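Local structure of uncharacterized protein (Bacteroides eggerthii DSM 20697, 4ECO) at residues G81-L86 / T105-L110; D99-L104 / M203-L208; D157-I162 / S492-F497; E255-P260 / V280-G285; I518-N523 / K539-R544. The protein is of unknown function but is built as a leucine-rich repeat solenoid and probably binds other proteins. One frame throughout, in Å; residues are numbered along the deposited sequence.

Contact 1 (G81-L86 / T105-L110)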
# COMPACT_ATOMS: atom_id res chain seq x y z
N GLY A 81 17.65 0.90 -36.45
CA GLY A 81 16.90 -0.36 -36.49
C GLY A 81 17.36 -1.41 -35.50
O GLY A 81 17.03 -2.59 -35.65
N ARG A 82 18.13 -0.99 -34.47
CA ARG A 82 18.60 -1.94 -33.46
C ARG A 82 17.57 -2.01 -32.34
O ARG A 82 16.91 -1.01 -32.04
CB ARG A 82 20.01 -1.62 -32.95
CG ARG A 82 21.02 -2.08 -33.99
CD ARG A 82 22.38 -2.36 -33.43
NE ARG A 82 22.43 -3.61 -32.67
CZ ARG A 82 23.53 -4.10 -32.12
NH1 ARG A 82 24.69 -3.46 -32.24
NH2 ARG A 82 23.49 -5.24 -31.44
N VAL A 83 17.41 -3.23 -31.76
CA VAL A 83 16.45 -3.56 -30.70
C VAL A 83 16.87 -2.87 -29.41
O VAL A 83 17.97 -3.14 -28.93
CB VAL A 83 16.28 -5.09 -30.50
CG1 VAL A 83 15.29 -5.38 -29.38
CG2 VAL A 83 15.85 -5.78 -31.79
N THR A 84 16.01 -2.00 -28.86
CA THR A 84 16.33 -1.27 -27.63
C THR A 84 15.41 -1.71 -26.48
O THR A 84 15.72 -1.44 -25.32
CB THR A 84 16.28 0.26 -27.85
OG1 THR A 84 14.94 0.70 -28.09
CG2 THR A 84 17.21 0.72 -28.94
N GLY A 85 14.36 -2.46 -26.80
CA GLY A 85 13.42 -2.96 -25.81
C GLY A 85 12.76 -4.23 -26.26
O GLY A 85 12.49 -4.42 -27.44
N LEU A 86 12.51 -5.13 -25.33
CA LEU A 86 11.92 -6.43 -25.64
C LEU A 86 11.10 -6.90 -24.46
O LEU A 86 11.62 -7.07 -23.34
CB LEU A 86 13.04 -7.44 -26.01
CG LEU A 86 12.75 -8.95 -25.98
CD1 LEU A 86 11.54 -9.30 -26.78
CD2 LEU A 86 13.91 -9.74 -26.53
N THR A 105 22.68 -6.01 -27.97
CA THR A 105 23.51 -5.19 -27.07
C THR A 105 22.99 -3.74 -26.89
O THR A 105 23.44 -3.05 -25.97
CB THR A 105 24.94 -5.17 -27.58
OG1 THR A 105 24.97 -4.79 -28.97
CG2 THR A 105 25.64 -6.50 -27.35
N GLU A 106 22.02 -3.31 -27.70
CA GLU A 106 21.48 -1.95 -27.59
C GLU A 106 20.29 -1.93 -26.66
O GLU A 106 19.71 -0.86 -26.44
CB GLU A 106 21.11 -1.35 -28.96
CG GLU A 106 22.30 -1.17 -29.89
CD GLU A 106 23.55 -0.58 -29.26
OE1 GLU A 106 23.43 0.49 -28.61
OE2 GLU A 106 24.65 -1.17 -29.41
N LEU A 107 19.92 -3.12 -26.13
CA LEU A 107 18.79 -3.36 -25.23
C LEU A 107 18.95 -2.58 -23.92
O LEU A 107 19.99 -2.69 -23.25
CB LEU A 107 18.71 -4.86 -24.95
CG LEU A 107 17.38 -5.54 -24.71
CD1 LEU A 107 16.36 -5.18 -25.75
CD2 LEU A 107 17.56 -7.03 -24.76
N GLU A 108 17.94 -1.73 -23.62
CA GLU A 108 17.83 -0.92 -22.40
C GLU A 108 16.80 -1.53 -21.48
O GLU A 108 17.01 -1.58 -20.28
CB GLU A 108 17.47 0.53 -22.71
CG GLU A 108 18.58 1.42 -23.25
CD GLU A 108 18.14 2.85 -23.55
OE1 GLU A 108 17.45 3.45 -22.70
OE2 GLU A 108 18.47 3.36 -24.65
N VAL A 109 15.67 -2.01 -22.03
CA VAL A 109 14.62 -2.64 -21.22
C VAL A 109 14.39 -4.08 -21.70
O VAL A 109 14.46 -4.36 -22.89
CB VAL A 109 13.30 -1.81 -21.19
CG1 VAL A 109 13.55 -0.38 -20.68
CG2 VAL A 109 12.61 -1.76 -22.55
N LEU A 110 14.13 -4.99 -20.75
CA LEU A 110 13.87 -6.41 -21.00
C LEU A 110 12.89 -6.98 -19.97
O LEU A 110 13.15 -6.91 -18.77
CB LEU A 110 15.18 -7.20 -20.95
CG LEU A 110 15.12 -8.71 -21.16
CD1 LEU A 110 14.65 -9.08 -22.60
CD2 LEU A 110 16.48 -9.31 -20.89
O HOH W 1 19.95 -4.46 -29.96
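Arg82 and Glu106 lay their side chains across one another at a slant, the guanidinium and carboxylate planes 62° apart. Glu106 CG lies over one guanidinium face, offset toward the rim, while OE2 stands 3.6 Å from Arg82 NH1 and well out of the guanidinium plane. The pair is thus a long salt bridge of charges alone, with no N-H aimed at the oxygen. Each charge has a stronger partner elsewhere, Asp31 for Arg82 and Lys207 for Glu106. Replacing Arg82 with an alanine would probably leave Asp31 without its ionic mate and uncover the aliphatic part of Glu106. Behind this polar end the chains run as parallel strands of adjoining turns in a leucine-rich repeat solenoid, Gly85 paired with Val109 and Leu86 with Leu110. Thr84 and Gly85 both face Ser76 on the other neighbouring strand, a classic beta bulge. Thr84 O takes the N-H of Glu108 at 2.8 Å and 172°, and more weakly that of Val109; Leu86 N donates to Val109 O at 3.2 Å. Leu86 and Leu110 lie side by side and point the same way, each with CG anti to the backbone N, which brings Leu86 CG within 3.9 Å of Leu110 CD1. Val83 and Leu107 run alongside in the same manner, CG1 of the first 3.8 Å from CD1 of the second. Between Val83 O and Glu106 N, a water bridges the backbones.

Contact 2 (D99-L104 / M203-L208)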
# COMPACT_ATOMS: atom_id res chain seq x y z
N ASP A 99 21.06 -18.24 -25.94
CA ASP A 99 22.26 -17.42 -25.86
C ASP A 99 22.24 -16.30 -26.89
O ASP A 99 23.03 -15.36 -26.78
CB ASP A 99 23.52 -18.30 -26.05
CG ASP A 99 23.54 -19.51 -25.12
OD1 ASP A 99 23.38 -19.33 -23.89
OD2 ASP A 99 23.63 -20.63 -25.63
N ALA A 100 21.32 -16.39 -27.87
CA ALA A 100 21.10 -15.41 -28.94
C ALA A 100 20.72 -14.02 -28.36
O ALA A 100 20.94 -13.00 -29.02
CB ALA A 100 20.01 -15.90 -29.88
N ILE A 101 20.20 -13.99 -27.11
CA ILE A 101 19.77 -12.78 -26.41
C ILE A 101 20.95 -11.78 -26.32
O ILE A 101 20.71 -10.57 -26.49
CB ILE A 101 19.15 -13.13 -25.02
CG1 ILE A 101 18.45 -11.93 -24.35
CG2 ILE A 101 20.10 -13.84 -24.06
CD1 ILE A 101 16.97 -11.88 -24.58
N GLY A 102 22.18 -12.29 -26.17
CA GLY A 102 23.42 -11.52 -26.05
C GLY A 102 23.79 -10.66 -27.26
O GLY A 102 24.64 -9.78 -27.15
N GLN A 103 23.14 -10.89 -28.40
CA GLN A 103 23.32 -10.14 -29.64
C GLN A 103 22.72 -8.73 -29.52
O GLN A 103 23.28 -7.76 -30.05
CB GLN A 103 22.68 -10.91 -30.82
CG GLN A 103 22.63 -10.19 -32.17
CD GLN A 103 23.94 -9.56 -32.61
OE1 GLN A 103 25.03 -10.14 -32.50
NE2 GLN A 103 23.83 -8.34 -33.10
N LEU A 104 21.58 -8.62 -28.81
CA LEU A 104 20.80 -7.40 -28.63
C LEU A 104 21.47 -6.49 -27.64
O LEU A 104 20.91 -6.22 -26.58
CB LEU A 104 19.37 -7.77 -28.14
CG LEU A 104 18.60 -8.84 -28.91
CD1 LEU A 104 17.21 -8.96 -28.35
CD2 LEU A 104 18.53 -8.52 -30.37
N MSE A 203 24.58 -10.88 -19.44
CA MSE A 203 25.81 -10.16 -19.04
C MSE A 203 26.46 -9.38 -20.19
O MSE A 203 27.38 -8.59 -19.96
CB MSE A 203 26.88 -11.14 -18.52
CG MSE A 203 26.49 -11.96 -17.31
SE MSE A 203 28.05 -13.06 -16.87
CE MSE A 203 27.24 -14.32 -15.63
N ARG A 204 26.05 -9.69 -21.44
CA ARG A 204 26.57 -9.00 -22.61
C ARG A 204 25.82 -7.69 -22.83
O ARG A 204 26.39 -6.75 -23.40
CB ARG A 204 26.49 -9.90 -23.85
CG ARG A 204 27.44 -9.47 -24.97
CD ARG A 204 27.62 -10.60 -25.95
NE ARG A 204 28.54 -10.27 -27.04
CZ ARG A 204 28.17 -9.75 -28.21
NH1 ARG A 204 26.89 -9.49 -28.45
NH2 ARG A 204 29.07 -9.50 -29.15
N LEU A 205 24.56 -7.61 -22.35
CA LEU A 205 23.69 -6.43 -22.51
C LEU A 205 24.09 -5.36 -21.49
O LEU A 205 23.35 -5.08 -20.54
CB LEU A 205 22.20 -6.82 -22.38
CG LEU A 205 21.77 -8.14 -23.06
CD1 LEU A 205 20.37 -8.52 -22.68
CD2 LEU A 205 21.96 -8.10 -24.57
N THR A 206 25.26 -4.75 -21.71
CA THR A 206 25.85 -3.76 -20.80
C THR A 206 25.06 -2.44 -20.78
O THR A 206 25.35 -1.60 -19.93
CB THR A 206 27.34 -3.49 -21.16
OG1 THR A 206 27.44 -2.96 -22.48
CG2 THR A 206 28.21 -4.75 -21.03
N LYS A 207 24.05 -2.27 -21.67
CA LYS A 207 23.25 -1.04 -21.72
C LYS A 207 21.89 -1.24 -21.02
O LYS A 207 21.13 -0.27 -20.89
CB LYS A 207 23.05 -0.56 -23.17
CG LYS A 207 24.35 -0.22 -23.88
CD LYS A 207 24.15 0.62 -25.11
CE LYS A 207 25.49 0.84 -25.77
NZ LYS A 207 25.44 1.90 -26.80
N LEU A 208 21.60 -2.48 -20.53
CA LEU A 208 20.36 -2.87 -19.85
C LEU A 208 20.12 -2.00 -18.62
O LEU A 208 21.01 -1.84 -17.80
CB LEU A 208 20.40 -4.36 -19.46
CG LEU A 208 19.06 -5.08 -19.27
CD1 LEU A 208 18.21 -5.05 -20.55
CD2 LEU A 208 19.27 -6.52 -18.82
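With CG anti to the backbone N (chi1 -159°) and the chain extended from CG to NE, Arg204 reaches along the carbonyl of Gly102; a turn at chi4 (-92°) then swings the guanidinium so that NH1 meets that oxygen. The hydrogen bond from Arg204 NH1 to Gly102 O measures 2.6 Å, with an N-H...O angle of 155°. Gly102 O lies at the edge of the guanidinium, in its plane, whereas the donor stands above the carbonyl plane and not on a lone pair. Arg204 CD also rests 3.3 Å from Gly102 O, so the aliphatic chain passes beside the same carbonyl. NE of Arg204 is engaged by Glu241, which gives the guanidinium a second anchor. Leucine in place of Arg204 would probably leave Gly102 O without this donor and Glu241 without its ion pair. Alongside, Leu205 sends its branched end toward the 3-10 segment 99-103 and Leu104 just after it: CD1 is 4.3 Å from Ile101 CG1, CD2 4.4 Å from Leu104 CB and 4.0 Å from Gly102 CA. Leu205 is the centre of an inverse gamma turn and opens a type I turn that closes at Leu208. The two segments lead into the neighbouring parallel strands 109-111 and 210-214, so the contact joins the approaches to adjoining strands of the leucine-rich repeat solenoid. Helix 27-41 backs the first segment, touching Ile101, Gln103 and Leu104. The chemistry is divided: apolar branches pack in the interior, while one charged group, balanced by Glu241, satisfies a buried carbonyl at the side.

Contact 3 (D157-I162 / S492-F497)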
# COMPACT_ATOMS: atom_id res chain seq x y z
N ASP A 157 -11.07 3.44 7.18
CA ASP A 157 -11.65 2.78 8.35
C ASP A 157 -12.57 3.69 9.15
O ASP A 157 -13.19 3.21 10.11
CB ASP A 157 -10.56 2.23 9.26
CG ASP A 157 -9.96 0.97 8.69
OD1 ASP A 157 -10.71 0.19 8.07
OD2 ASP A 157 -8.75 0.74 8.91
N PHE A 158 -12.68 4.98 8.76
CA PHE A 158 -13.63 5.88 9.38
C PHE A 158 -15.02 5.50 8.94
O PHE A 158 -15.20 5.00 7.82
CB PHE A 158 -13.34 7.32 9.00
CG PHE A 158 -12.25 7.95 9.80
CD1 PHE A 158 -12.30 7.95 11.19
CD2 PHE A 158 -11.25 8.68 9.17
CE1 PHE A 158 -11.32 8.59 11.94
CE2 PHE A 158 -10.27 9.33 9.92
CZ PHE A 158 -10.30 9.26 11.30
N SER A 159 -16.02 5.74 9.79
CA SER A 159 -17.40 5.43 9.47
C SER A 159 -17.88 6.26 8.30
O SER A 159 -17.33 7.34 8.01
CB SER A 159 -18.29 5.67 10.69
OG SER A 159 -18.38 7.04 11.00
N ASP A 160 -18.95 5.79 7.64
CA ASP A 160 -19.54 6.51 6.53
C ASP A 160 -19.90 7.91 6.97
O ASP A 160 -19.55 8.85 6.25
CB ASP A 160 -20.74 5.75 5.97
CG ASP A 160 -20.30 4.54 5.18
OD1 ASP A 160 -19.21 4.59 4.53
OD2 ASP A 160 -21.03 3.53 5.19
N LEU A 161 -20.44 8.07 8.21
CA LEU A 161 -20.80 9.38 8.76
C LEU A 161 -19.59 10.33 8.75
O LEU A 161 -19.64 11.41 8.14
CB LEU A 161 -21.37 9.23 10.19
CG LEU A 161 -21.59 10.50 11.02
CD1 LEU A 161 -22.63 11.38 10.40
CD2 LEU A 161 -22.10 10.17 12.34
N ILE A 162 -18.47 9.87 9.35
CA ILE A 162 -17.25 10.65 9.47
C ILE A 162 -16.65 10.91 8.07
O ILE A 162 -16.32 12.07 7.78
CB ILE A 162 -16.26 9.99 10.46
CG1 ILE A 162 -16.80 10.27 11.88
CG2 ILE A 162 -14.84 10.55 10.32
CD1 ILE A 162 -16.20 9.60 12.88
N SER A 492 -12.20 15.31 13.43
CA SER A 492 -12.88 14.01 13.29
C SER A 492 -12.49 13.06 14.41
O SER A 492 -11.31 12.86 14.67
CB SER A 492 -12.60 13.36 11.93
OG SER A 492 -13.07 14.15 10.85
N ILE A 493 -13.49 12.50 15.11
CA ILE A 493 -13.29 11.55 16.20
C ILE A 493 -14.20 10.33 16.00
O ILE A 493 -15.42 10.46 16.06
CB ILE A 493 -13.50 12.19 17.59
CG1 ILE A 493 -12.79 13.58 17.73
CG2 ILE A 493 -13.05 11.22 18.69
CD1 ILE A 493 -13.04 14.32 19.06
N ASP A 494 -13.59 9.15 15.74
CA ASP A 494 -14.30 7.87 15.60
C ASP A 494 -14.09 7.06 16.85
O ASP A 494 -12.95 6.70 17.17
CB ASP A 494 -13.84 7.10 14.37
CG ASP A 494 -14.90 6.18 13.80
OD1 ASP A 494 -15.80 5.76 14.55
OD2 ASP A 494 -14.80 5.83 12.60
N LEU A 495 -15.17 6.87 17.61
CA LEU A 495 -15.14 6.13 18.87
C LEU A 495 -16.15 4.97 18.87
O LEU A 495 -16.48 4.45 19.94
CB LEU A 495 -15.41 7.08 20.05
CG LEU A 495 -14.27 8.03 20.41
CD1 LEU A 495 -14.79 9.24 21.13
CD2 LEU A 495 -13.16 7.31 21.18
N ARG A 496 -16.58 4.53 17.67
CA ARG A 496 -17.51 3.41 17.55
C ARG A 496 -16.95 2.16 18.20
O ARG A 496 -15.72 1.99 18.30
CB ARG A 496 -17.82 3.08 16.08
CG ARG A 496 -18.65 4.08 15.28
CD ARG A 496 -18.59 3.70 13.81
NE ARG A 496 -17.19 3.69 13.36
CZ ARG A 496 -16.70 2.96 12.37
NH1 ARG A 496 -17.50 2.17 11.66
NH2 ARG A 496 -15.42 3.03 12.06
N PHE A 497 -17.84 1.26 18.62
CA PHE A 497 -17.49 -0.04 19.17
C PHE A 497 -16.53 0.06 20.31
O PHE A 497 -15.40 -0.43 20.24
CB PHE A 497 -16.91 -0.99 18.10
CG PHE A 497 -17.90 -1.23 17.00
CD1 PHE A 497 -18.93 -2.14 17.17
CD2 PHE A 497 -17.83 -0.50 15.82
CE1 PHE A 497 -19.88 -2.33 16.16
CE2 PHE A 497 -18.78 -0.69 14.81
CZ PHE A 497 -19.80 -1.60 14.99
O HOH W 2 -15.65 1.10 9.68
O HOH W 3 -15.70 14.12 10.17
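Ser159 CB sits over one face of the Arg496 guanidinium, 3.4 Å above its plane and offset toward the rim. Asp494 OD1 and a water lie in plane at the guanidinium edge, and Asp157 O is near that plane, 3.0 Å from Arg496 NH2. The other flat pair meets edge-on: the Phe158 ring and the Asp494 carboxylate are nearly coplanar, 16° apart, as the side chains slide past each other in opposite directions. Asp494 CB lies in the ring plane at the edge, 3.6 Å from Phe158 CD1. Asp494 is gripped from two segments. Its OD1 receives Arg496 NE on the syn lone pair at 2.8 Å, within a salt bridge, and its OD2 accepts Ser159 N at 3.1 Å on the syn side, 27° out of the carboxylate plane. Ser159 itself is an N-cap, its OG accepting Ile162 N at 3.3 Å and also bonded to Asp519. Beyond the cap, Ile162 directs CD1 to 3.7 Å from Asp494 CB and CG2 to 3.9 Å from Ser492 CB, while a water links Ile162 O with Ser492 OG. Ser492, Asp494 and Arg496 alternate with Ile493 and Leu495, which turn away, the pattern of a leucine-rich repeat strand. The capped start of helix 160-168 therefore docks on the side of strand 492-494 that, in this fold, forms the concave surface.

Contact 4 (E255-P260 / V280-G285)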
# COMPACT_ATOMS: atom_id res chain seq x y z
N GLU A 255 13.31 -7.10 -11.34
CA GLU A 255 12.15 -7.77 -10.74
C GLU A 255 12.19 -9.28 -11.03
O GLU A 255 12.38 -9.70 -12.18
CB GLU A 255 10.85 -7.16 -11.25
CG GLU A 255 9.63 -7.96 -10.83
CD GLU A 255 8.28 -7.35 -11.13
OE1 GLU A 255 7.92 -6.36 -10.47
OE2 GLU A 255 7.56 -7.89 -11.99
N VAL A 256 12.06 -10.09 -9.96
CA VAL A 256 11.95 -11.56 -9.96
C VAL A 256 10.71 -11.84 -9.11
O VAL A 256 10.80 -12.00 -7.89
CB VAL A 256 13.22 -12.29 -9.47
CG1 VAL A 256 13.16 -13.76 -9.87
CG2 VAL A 256 14.49 -11.65 -10.02
N TYR A 257 9.54 -11.78 -9.74
CA TYR A 257 8.25 -11.82 -9.05
C TYR A 257 7.48 -13.08 -9.30
O TYR A 257 7.34 -13.51 -10.44
CB TYR A 257 7.43 -10.60 -9.54
CG TYR A 257 5.99 -10.54 -9.09
CD1 TYR A 257 5.63 -9.90 -7.91
CD2 TYR A 257 4.96 -11.02 -9.90
CE1 TYR A 257 4.30 -9.78 -7.52
CE2 TYR A 257 3.62 -10.93 -9.51
CZ TYR A 257 3.30 -10.30 -8.32
OH TYR A 257 1.98 -10.18 -7.94
N ASN A 258 6.88 -13.61 -8.23
CA ASN A 258 6.00 -14.77 -8.23
C ASN A 258 6.57 -15.92 -9.08
O ASN A 258 5.99 -16.29 -10.10
CB ASN A 258 4.61 -14.36 -8.73
CG ASN A 258 3.52 -15.37 -8.56
OD1 ASN A 258 3.59 -16.27 -7.72
ND2 ASN A 258 2.49 -15.25 -9.37
N CYS A 259 7.74 -16.45 -8.68
CA CYS A 259 8.34 -17.60 -9.35
C CYS A 259 8.31 -18.75 -8.32
O CYS A 259 9.15 -18.81 -7.42
CB CYS A 259 9.73 -17.28 -9.89
SG CYS A 259 9.75 -15.98 -11.15
N PRO A 260 7.20 -19.55 -8.36
CA PRO A 260 6.95 -20.55 -7.30
C PRO A 260 7.99 -21.63 -7.11
O PRO A 260 8.03 -22.22 -6.02
CB PRO A 260 5.64 -21.19 -7.73
CG PRO A 260 5.53 -20.93 -9.17
CD PRO A 260 6.09 -19.55 -9.33
N VAL A 280 11.08 -8.65 -5.33
CA VAL A 280 11.22 -10.10 -5.12
C VAL A 280 9.99 -10.61 -4.37
O VAL A 280 10.07 -11.56 -3.58
CB VAL A 280 12.56 -10.51 -4.43
CG1 VAL A 280 13.74 -10.42 -5.41
CG2 VAL A 280 12.83 -9.67 -3.17
N ALA A 281 8.83 -9.99 -4.66
CA ALA A 281 7.56 -10.36 -4.04
C ALA A 281 7.00 -11.69 -4.60
O ALA A 281 7.33 -12.07 -5.73
CB ALA A 281 6.56 -9.24 -4.24
N CYS A 282 6.18 -12.39 -3.80
CA CYS A 282 5.45 -13.64 -4.10
C CYS A 282 6.36 -14.83 -4.30
O CYS A 282 5.89 -15.80 -4.91
CB CYS A 282 4.52 -13.51 -5.31
SG CYS A 282 3.18 -12.33 -5.11
N ASN A 283 7.58 -14.83 -3.77
CA ASN A 283 8.41 -16.03 -3.92
C ASN A 283 8.30 -16.88 -2.64
O ASN A 283 9.23 -16.96 -1.84
CB ASN A 283 9.83 -15.63 -4.25
CG ASN A 283 9.95 -14.90 -5.55
OD1 ASN A 283 9.43 -15.34 -6.59
ND2 ASN A 283 10.65 -13.78 -5.53
N ARG A 284 7.12 -17.48 -2.45
CA ARG A 284 6.77 -18.25 -1.27
C ARG A 284 7.32 -19.66 -1.29
O ARG A 284 7.17 -20.36 -0.28
CB ARG A 284 5.28 -18.28 -1.05
CG ARG A 284 4.91 -17.18 -0.07
CD ARG A 284 3.42 -17.03 0.09
NE ARG A 284 3.16 -15.95 1.03
CZ ARG A 284 1.96 -15.47 1.32
NH1 ARG A 284 0.88 -15.99 0.75
NH2 ARG A 284 1.84 -14.46 2.19
N GLY A 285 8.04 -20.03 -2.35
CA GLY A 285 8.76 -21.30 -2.39
C GLY A 285 10.04 -21.20 -1.57
O GLY A 285 10.60 -22.22 -1.16
O HOH W 4 5.02 -17.97 -6.21
O HOH W 5 9.58 -19.09 -4.63
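Asn283 holds the chain of Val256 to Cys259 with both ends of its amide. ND2 donates to Val256 O at 3.0 Å and 170°, with that oxygen in the amide plane, and OD1 accepts Cys259 N at 2.9 Å, the donor nearly along the C=O axis. Between these two bonds, Asn258 N donates to Ala281 O at 3.0 Å, in the carbonyl plane. On the flank, Tyr257 brings its ring against the second segment: CD1 is 3.8 Å from Ala281 CB, and Cys282 SG lies obliquely, 4.3 Å from the ring centroid, a sulfur-aromatic contact. Cys282 CB meets Asn258 CB at 3.5 Å. A further shell fixes these groups. One water joins Asn258 OD1 to Cys282 O and another joins Cys259 O to Gly285 N, while the Asn258 amide is also held by Gly189, Asn215 and Gln187. One turn on, Asn315 ND2 bonds to Val280 O, consistent with the asparagine ladder of leucine-rich repeats. At the end of strand 253-257 and just past it, the buried amide of Asn283 acts as donor to Val256 O and acceptor from Cys259 N, joining one turn to the next where regular strand pairing gives out.

Contact 5 (I518-N523 / K539-R544)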
# COMPACT_ATOMS: atom_id res chain seq x y z
N ILE A 518 -18.20 13.36 14.79
CA ILE A 518 -17.98 12.49 15.92
C ILE A 518 -18.95 11.29 15.80
O ILE A 518 -20.16 11.47 15.56
CB ILE A 518 -18.06 13.22 17.28
CG1 ILE A 518 -17.65 12.28 18.45
CG2 ILE A 518 -19.39 13.93 17.51
CD1 ILE A 518 -17.13 12.99 19.69
N ASP A 519 -18.40 10.07 15.91
CA ASP A 519 -19.24 8.88 15.86
C ASP A 519 -19.06 8.06 17.13
O ASP A 519 -18.01 7.51 17.37
CB ASP A 519 -18.99 8.04 14.62
CG ASP A 519 -20.17 7.16 14.24
OD1 ASP A 519 -20.94 6.76 15.15
OD2 ASP A 519 -20.32 6.86 13.03
N LEU A 520 -20.09 8.05 17.95
CA LEU A 520 -20.14 7.32 19.22
C LEU A 520 -21.08 6.10 19.10
O LEU A 520 -21.52 5.56 20.11
CB LEU A 520 -20.63 8.27 20.35
CG LEU A 520 -19.87 9.58 20.55
CD1 LEU A 520 -20.65 10.52 21.39
CD2 LEU A 520 -18.48 9.34 21.15
N SER A 521 -21.38 5.68 17.85
CA SER A 521 -22.26 4.55 17.63
C SER A 521 -21.64 3.29 18.20
O SER A 521 -20.41 3.10 18.13
CB SER A 521 -22.55 4.37 16.15
OG SER A 521 -23.36 5.42 15.66
N TYR A 522 -22.51 2.43 18.82
CA TYR A 522 -22.13 1.16 19.44
C TYR A 522 -21.29 1.41 20.68
O TYR A 522 -20.11 1.06 20.74
CB TYR A 522 -21.40 0.24 18.46
CG TYR A 522 -22.28 -0.16 17.31
CD1 TYR A 522 -23.13 -1.25 17.42
CD2 TYR A 522 -22.29 0.57 16.11
CE1 TYR A 522 -23.94 -1.65 16.35
CE2 TYR A 522 -23.11 0.19 15.05
CZ TYR A 522 -23.95 -0.91 15.19
OH TYR A 522 -24.79 -1.35 14.18
N ASN A 523 -21.93 2.01 21.67
CA ASN A 523 -21.33 2.34 22.94
C ASN A 523 -22.37 2.11 24.05
O ASN A 523 -23.35 1.40 23.83
CB ASN A 523 -20.75 3.76 22.92
CG ASN A 523 -19.31 3.76 22.46
OD1 ASN A 523 -18.42 3.29 23.17
ND2 ASN A 523 -19.06 4.26 21.26
N LYS A 539 -20.88 19.00 11.91
CA LYS A 539 -21.70 18.63 10.77
C LYS A 539 -22.42 17.29 10.98
O LYS A 539 -23.55 17.13 10.50
CB LYS A 539 -20.83 18.54 9.51
CG LYS A 539 -21.15 19.59 8.44
CD LYS A 539 -20.47 19.26 7.12
CE LYS A 539 -19.03 19.70 7.08
NZ LYS A 539 -18.24 18.96 6.07
N GLY A 540 -21.78 16.34 11.66
CA GLY A 540 -22.36 15.02 11.90
C GLY A 540 -22.14 14.41 13.27
O GLY A 540 -21.05 14.49 13.83
N PHE A 541 -23.18 13.73 13.78
CA PHE A 541 -23.20 13.07 15.08
C PHE A 541 -23.84 11.69 14.97
O PHE A 541 -24.95 11.57 14.44
CB PHE A 541 -23.97 13.94 16.10
CG PHE A 541 -23.71 13.59 17.54
CD1 PHE A 541 -24.42 12.58 18.17
CD2 PHE A 541 -22.74 14.27 18.27
CE1 PHE A 541 -24.16 12.23 19.50
CE2 PHE A 541 -22.48 13.94 19.61
CZ PHE A 541 -23.20 12.93 20.22
N GLY A 542 -23.15 10.67 15.49
CA GLY A 542 -23.61 9.29 15.49
C GLY A 542 -23.66 8.74 16.90
O GLY A 542 -22.67 8.86 17.65
N ILE A 543 -24.82 8.18 17.28
CA ILE A 543 -25.02 7.62 18.61
C ILE A 543 -25.98 6.42 18.48
O ILE A 543 -26.78 6.13 19.37
CB ILE A 543 -25.46 8.70 19.66
CG1 ILE A 543 -25.27 8.25 21.14
CG2 ILE A 543 -26.82 9.41 19.38
CD1 ILE A 543 -24.25 8.99 21.82
N ARG A 544 -25.87 5.70 17.35
CA ARG A 544 -26.65 4.50 17.05
C ARG A 544 -26.30 3.34 18.01
O ARG A 544 -25.20 3.31 18.57
CB ARG A 544 -26.39 4.05 15.61
CG ARG A 544 -27.30 4.66 14.55
CD ARG A 544 -27.12 3.96 13.19
NE ARG A 544 -27.20 2.50 13.32
CZ ARG A 544 -28.31 1.78 13.21
NH1 ARG A 544 -29.46 2.37 12.91
NH2 ARG A 544 -28.28 0.48 13.38
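Ile518 and Phe541 form the close-packed part of the contact, lying side by side and pointing the same way, with Ile518 CG2 3.5 Å from Phe541 CD2. Leu520 meets the same ring at a slant, CD1 being 3.7 Å from Phe541 CZ, and lies alongside Ile543 at 3.9 Å between their CD1 atoms. Leu520 CG is anti to the carbonyl carbon (chi1 -54°), which lets CD1 reach both neighbours; Phe528 meets the Phe541 ring from beyond the segments. Under these apolar groups the backbones run parallel, their end-to-end directions 8° apart, and bond in sequence: Ile518 N to Gly540 O, Gly542 N to Ile518 O and Leu520 N to Gly542 O, the last at 2.7 Å. Past the strands the fit slackens. Tyr522 and Arg544 are partly exposed, and although Tyr522 N donates to Arg544 O at 2.8 Å, the Arg544 side chain is modelled in two conformers, in keeping with a loose rim; Tyr522 stacks on Phe497 instead. Between the two regions stands Ser521, whose OG accepts Arg544 N at 3.0 Å and donates to Asp519 OD1. That carboxylate oxygen also takes Ser521 N at 2.9 Å, making an Asx turn. This relay ties adjoining turns of the leucine-rich repeat solenoid beyond the end of the strands, and the two donors on OD1, with Ser159 on OD2, would probably favour the charged form of buried Asp519.

From the N terminus, contact 1 closes a short loop between strands 83-87 and 109-111. Contact 2 starts inside that loop and ends near residue 208, so the two cross; they also touch, through the Glu106 to Lys207 salt bridge. Contact 3 opens within the span of contact 2, crosses it, and returns only at 492-497, bringing the start of helix 160-168 to a distant strand. Contact 4 is nested inside this long loop, joining the turns at 255-260 and 280-285. Contact 5 follows in series and links the next two strands, 517-519 and 540-542. It touches contact 3, whose centre is about 8 Å from its own, whereas contacts 1 and 5 have centres about 60 Å apart.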